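Local coordinates for endoglucanase E-5 (Thermobifida fusca, PDB 2CKS), which hydrolyses internal beta-1,4-glucosidic linkages in cellulose, lichenin and cereal beta-D-glucans, this chain being its family 5 catalytic domain, at residues I252-M255 and A256-K259; R219-S222 and E223-V227. All coordinates share one frame; numbering follows the deposited sequence. Where two conformers were deposited one is given.

How the interactions relate
Interactions 1 and 2 sit near the C-terminal ends of two neighbouring helices of the eight-stranded barrel, 245-258 and 212-224, with their centres about 12 Å apart. They are joined by Arg-258 of interaction 1, whose NH1 forms a salt bridge of 2.9 Å with Glu-223 OE2 of interaction 2 and also makes weak hydrogen bonds to Ser-222 OG and to the backbone O of Arg-219. Strand 227-233, which begins at Val-227 of interaction 2 and precedes helix 245-258 in the chain, carries Glu-231, probably the catalytic nucleophile. The side chains of Met-255 and Val-227 lie about 10 and 11 Å from that of Glu-231. Both contacts lie where a barrel helix ends and the chain turns towards the next strand.

Interaction 1: I252-M255 and A256-K259; sequences IDLM and AERK
Leu-254 and Arg-258, one helical turn apart, lay their side chains across one another on the side of helix 245-258 that meets helix 212-224. Leu-254 has two deposited conformers. In the one described, CG stands anti to the backbone N (chi1 -172°), which carries the CD2 methyl towards the C-terminal end of the helix. There Leu-254 CD2 touches Arg-258 CG at 3.7 Å and lies over one face of the guanidinium group, 4.0 Å from Arg-258 NE. The same methyl comes to 3.4 Å from Glu-257 OE2, although these approaches of CD2 are those of one copy and are to that extent doubtful.

The arginine chain bends at chi2 (-70°), a turn that brings its NE alongside the carboxylate of the preceding residue, whose own chain reaches out extended. Arg-258 NE donates to Glu-257 OE2 over 3.1 Å at an N-H...O angle of 150°; OE2 accepts with its anti lone pair and lies somewhat out of the guanidinium plane. Because NH1 is taken by Glu-223 of the adjacent helix, two carboxylates share this one positive group, probably limiting its rotation and balancing its charge.

Beneath the side chains, successive backbone bonds run from Ala-256, Glu-257 and Arg-258 to the carbonyls of Ile-252, Asp-253 and Leu-254, the last with Arg-258 N 3.0 Å from Leu-254 O. Met-255 turns its chain inward, bent at chi3, onto Leu-218, Ile-260 and Trp-262. Lys-259 is the first residue to leave helical geometry, and its N makes a weak 3.3 Å bond to Ala-256 O. Its positive phi, together with bonds back into the last turn, makes this a Schellman motif, here leading from the helix of a beta-alpha-beta unit towards strand 262-265 of the TIM barrel.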
loop_
_atom_site.group_PDB
_atom_site.type_symbol
_atom_site.label_atom_id
_atom_site.label_comp_id
_atom_site.label_asym_id
_atom_site.label_seq_id
_atom_site.Cartn_x
_atom_site.Cartn_y
_atom_site.Cartn_z
ATOM N N ILE A 252 -7.538 5.567 12.760
ATOM C CA ILE A 252 -6.275 5.149 13.363
ATOM C C ILE A 252 -6.519 4.295 14.595
ATOM O O ILE A 252 -5.855 3.287 14.792
ATOM C CB ILE A 252 -5.391 6.371 13.712
ATOM C CG1 ILE A 252 -4.857 7.007 12.427
ATOM C CG2 ILE A 252 -4.250 5.985 14.655
ATOM C CD1 ILE A 252 -3.693 6.267 11.803
ATOM N N ASP A 253 -7.481 4.693 15.416
ATOM C CA ASP A 253 -7.784 3.944 16.631
ATOM C C ASP A 253 -8.382 2.577 16.300
ATOM O O ASP A 253 -8.054 1.596 16.954
ATOM C CB ASP A 253 -8.699 4.747 17.551
ATOM C CG ASP A 253 -7.999 5.964 18.137
ATOM O OD1 ASP A 253 -8.698 6.856 18.648
ATOM O OD2 ASP A 253 -6.754 6.121 18.120
ATOM N N LEU A 254 -9.227 2.518 15.276
ATOM C CA LEU A 254 -9.816 1.255 14.851
ATOM C C LEU A 254 -8.728 0.330 14.317
ATOM O O LEU A 254 -8.663 -0.841 14.681
ATOM C CB LEU A 254 -10.885 1.478 13.786
ATOM C CG LEU A 254 -11.723 0.256 13.385
ATOM C CD1 LEU A 254 -11.134 -0.457 12.173
ATOM C CD2 LEU A 254 -11.920 -0.723 14.555
ATOM N N MET A 255 -7.851 0.867 13.482
ATOM C CA MET A 255 -6.792 0.061 12.901
ATOM C C MET A 255 -5.833 -0.460 13.979
ATOM O O MET A 255 -5.391 -1.590 13.904
ATOM C CB MET A 255 -6.072 0.831 11.792
ATOM C CG MET A 255 -6.957 1.087 10.587
ATOM S SD MET A 255 -6.085 1.782 9.172
ATOM C CE MET A 255 -5.697 3.426 9.731
ATOM N N ALA A 256 -5.544 0.351 14.996
ATOM C CA ALA A 256 -4.689 -0.095 16.098
ATOM C C ALA A 256 -5.347 -1.233 16.902
ATOM O O ALA A 256 -4.699 -2.223 17.247
ATOM C CB ALA A 256 -4.360 1.082 17.008
ATOM N N GLU A 257 -6.639 -1.084 17.177
ATOM C CA GLU A 257 -7.428 -2.084 17.904
ATOM C C GLU A 257 -7.439 -3.428 17.167
ATOM O O GLU A 257 -7.305 -4.481 17.781
ATOM C CB GLU A 257 -8.843 -1.532 18.103
ATOM C CG GLU A 257 -9.912 -2.474 18.633
ATOM C CD GLU A 257 -11.292 -1.852 18.504
ATOM O OE1 GLU A 257 -11.621 -0.961 19.310
ATOM O OE2 GLU A 257 -12.044 -2.229 17.584
ATOM N N ARG A 258 -7.550 -3.379 15.842
ATOM C CA ARG A 258 -7.695 -4.574 15.017
ATOM C C ARG A 258 -6.378 -5.007 14.375
ATOM O O ARG A 258 -6.343 -5.979 13.612
ATOM C CB ARG A 258 -8.731 -4.316 13.931
ATOM C CG ARG A 258 -10.099 -3.910 14.460
ATOM C CD ARG A 258 -10.812 -5.026 15.153
ATOM N NE ARG A 258 -12.111 -4.599 15.655
ATOM C CZ ARG A 258 -13.267 -4.838 15.051
ATOM N NH1 ARG A 258 -13.321 -5.519 13.909
ATOM N NH2 ARG A 258 -14.392 -4.414 15.611
ATOM N N LYS A 259 -5.305 -4.286 14.705
ATOM C CA LYS A 259 -3.973 -4.506 14.150
ATOM C C LYS A 259 -3.975 -4.546 12.617
ATOM O O LYS A 259 -3.318 -5.382 11.993
ATOM C CB LYS A 259 -3.324 -5.740 14.779
ATOM C CG LYS A 259 -3.150 -5.591 16.300
ATOM C CD LYS A 259 -1.935 -6.331 16.830
ATOM C CE LYS A 259 -1.488 -5.808 18.204
ATOM N NZ LYS A 259 -0.471 -4.709 18.108
#

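Interaction 2: R219-S222 and E223-V227; sequences REAS and ELFPV
Ala-221 and Phe-225 meet where helix 212-224 gives way to strand 227-233, a helix-to-strand passage of the TIM barrel. The carbonyl oxygen of Ala-221 accepts two backbone bonds, from Leu-224 N at 2.9 Å and from Phe-225 N at 3.1 Å, the latter nearly along the C=O axis.

From Phe-225 CB, the ring is folded back against the helix because CG lies between the backbone N and the carbonyl carbon (chi1 46°). The ring presents a face to Ala-221 O, which sits 3.8 Å above its plane and over its centre. Further out, Phe-225 CE1 packs on Ala-221 CB at 3.7 Å, and CZ at the tip rests on the same methyl. Pro-186 and Ile-189 also touch this side chain, and Tyr-201 meets it edge-to-face. A serine here would probably open a gap beside the Ala-221 methyl and leave Tyr-201 without its aromatic mate.

One turn back, Ser-222 OG donates to Arg-219 O at 2.8 Å. As the chain enters the strand, Val-227 CG2 comes to 3.7 Å from Ala-221 CB.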
loop_
_atom_site.group_PDB
_atom_site.type_symbol
_atom_site.label_atom_id
_atom_site.label_comp_id
_atom_site.label_asym_id
_atom_site.label_seq_id
_atom_site.Cartn_x
_atom_site.Cartn_y
_atom_site.Cartn_z
ATOM N N ARG A 219 -14.374 -2.043 9.741
ATOM C CA ARG A 219 -14.642 -2.873 10.916
ATOM C C ARG A 219 -15.257 -4.214 10.508
ATOM O O ARG A 219 -14.815 -5.277 10.948
ATOM C CB ARG A 219 -15.598 -2.152 11.875
ATOM C CG ARG A 219 -15.013 -1.837 13.222
ATOM C CD ARG A 219 -16.023 -1.335 14.251
ATOM N NE ARG A 219 -15.944 0.117 14.475
ATOM C CZ ARG A 219 -16.786 1.021 13.984
ATOM N NH1 ARG A 219 -17.802 0.661 13.225
ATOM N NH2 ARG A 219 -16.615 2.311 14.255
ATOM N N GLU A 220 -16.268 -4.147 9.649
ATOM C CA GLU A 220 -16.956 -5.333 9.152
ATOM C C GLU A 220 -15.996 -6.290 8.439
ATOM O O GLU A 220 -15.991 -7.483 8.698
ATOM C CB GLU A 220 -18.080 -4.910 8.204
ATOM C CG GLU A 220 -18.922 -6.053 7.678
ATOM C CD GLU A 220 -19.968 -5.620 6.668
ATOM O OE1 GLU A 220 -20.028 -4.413 6.315
ATOM O OE2 GLU A 220 -20.739 -6.502 6.225
ATOM N N ALA A 221 -15.160 -5.747 7.563
ATOM C CA ALA A 221 -14.251 -6.562 6.773
ATOM C C ALA A 221 -13.264 -7.282 7.674
ATOM O O ALA A 221 -12.939 -8.445 7.439
ATOM C CB ALA A 221 -13.505 -5.684 5.781
ATOM N N SER A 222 -12.799 -6.589 8.709
ATOM C CA SER A 222 -11.756 -7.129 9.573
ATOM C C SER A 222 -12.254 -8.332 10.389
ATOM O O SER A 222 -11.445 -9.117 10.874
ATOM C CB SER A 222 -11.180 -6.035 10.476
ATOM O OG SER A 222 -12.094 -5.670 11.487
ATOM N N GLU A 223 -13.576 -8.483 10.526
ATOM C CA GLU A 223 -14.160 -9.706 11.109
ATOM C C GLU A 223 -14.025 -10.933 10.203
ATOM O O GLU A 223 -14.032 -12.058 10.691
ATOM C CB GLU A 223 -15.659 -9.548 11.386
ATOM C CG GLU A 223 -16.053 -8.400 12.284
ATOM C CD GLU A 223 -15.562 -8.550 13.709
ATOM O OE1 GLU A 223 -15.424 -9.691 14.220
ATOM O OE2 GLU A 223 -15.325 -7.500 14.336
ATOM N N LEU A 224 -13.940 -10.709 8.889
ATOM C CA LEU A 224 -14.122 -11.764 7.880
ATOM C C LEU A 224 -12.836 -12.230 7.194
ATOM O O LEU A 224 -12.740 -13.376 6.778
ATOM C CB LEU A 224 -15.091 -11.277 6.795
ATOM C CG LEU A 224 -16.423 -10.675 7.268
ATOM C CD1 LEU A 224 -17.120 -9.909 6.171
ATOM C CD2 LEU A 224 -17.319 -11.765 7.805
ATOM N N PHE A 225 -11.880 -11.324 7.040
ATOM C CA PHE A 225 -10.656 -11.616 6.289
ATOM C C PHE A 225 -9.596 -10.565 6.614
ATOM O O PHE A 225 -9.927 -9.535 7.197
ATOM C CB PHE A 225 -10.925 -11.663 4.779
ATOM C CG PHE A 225 -11.768 -10.529 4.266
ATOM C CD1 PHE A 225 -11.226 -9.271 4.053
ATOM C CD2 PHE A 225 -13.116 -10.733 3.962
ATOM C CE1 PHE A 225 -12.006 -8.229 3.567
ATOM C CE2 PHE A 225 -13.901 -9.696 3.487
ATOM C CZ PHE A 225 -13.344 -8.444 3.276
ATOM N N PRO A 226 -8.333 -10.814 6.273
ATOM C CA PRO A 226 -7.278 -9.838 6.567
ATOM C C PRO A 226 -7.360 -8.642 5.645
ATOM O O PRO A 226 -7.546 -8.811 4.442
ATOM C CB PRO A 226 -5.984 -10.628 6.328
ATOM C CG PRO A 226 -6.414 -12.059 6.210
ATOM C CD PRO A 226 -7.781 -12.009 5.610
ATOM N N VAL A 227 -7.258 -7.455 6.226
ATOM C CA VAL A 227 -7.298 -6.202 5.487
ATOM C C VAL A 227 -5.979 -5.459 5.705
ATOM O O VAL A 227 -5.443 -5.447 6.812
ATOM C CB VAL A 227 -8.468 -5.310 5.954
ATOM C CG1 VAL A 227 -8.407 -3.947 5.292
ATOM C CG2 VAL A 227 -9.793 -5.976 5.665
#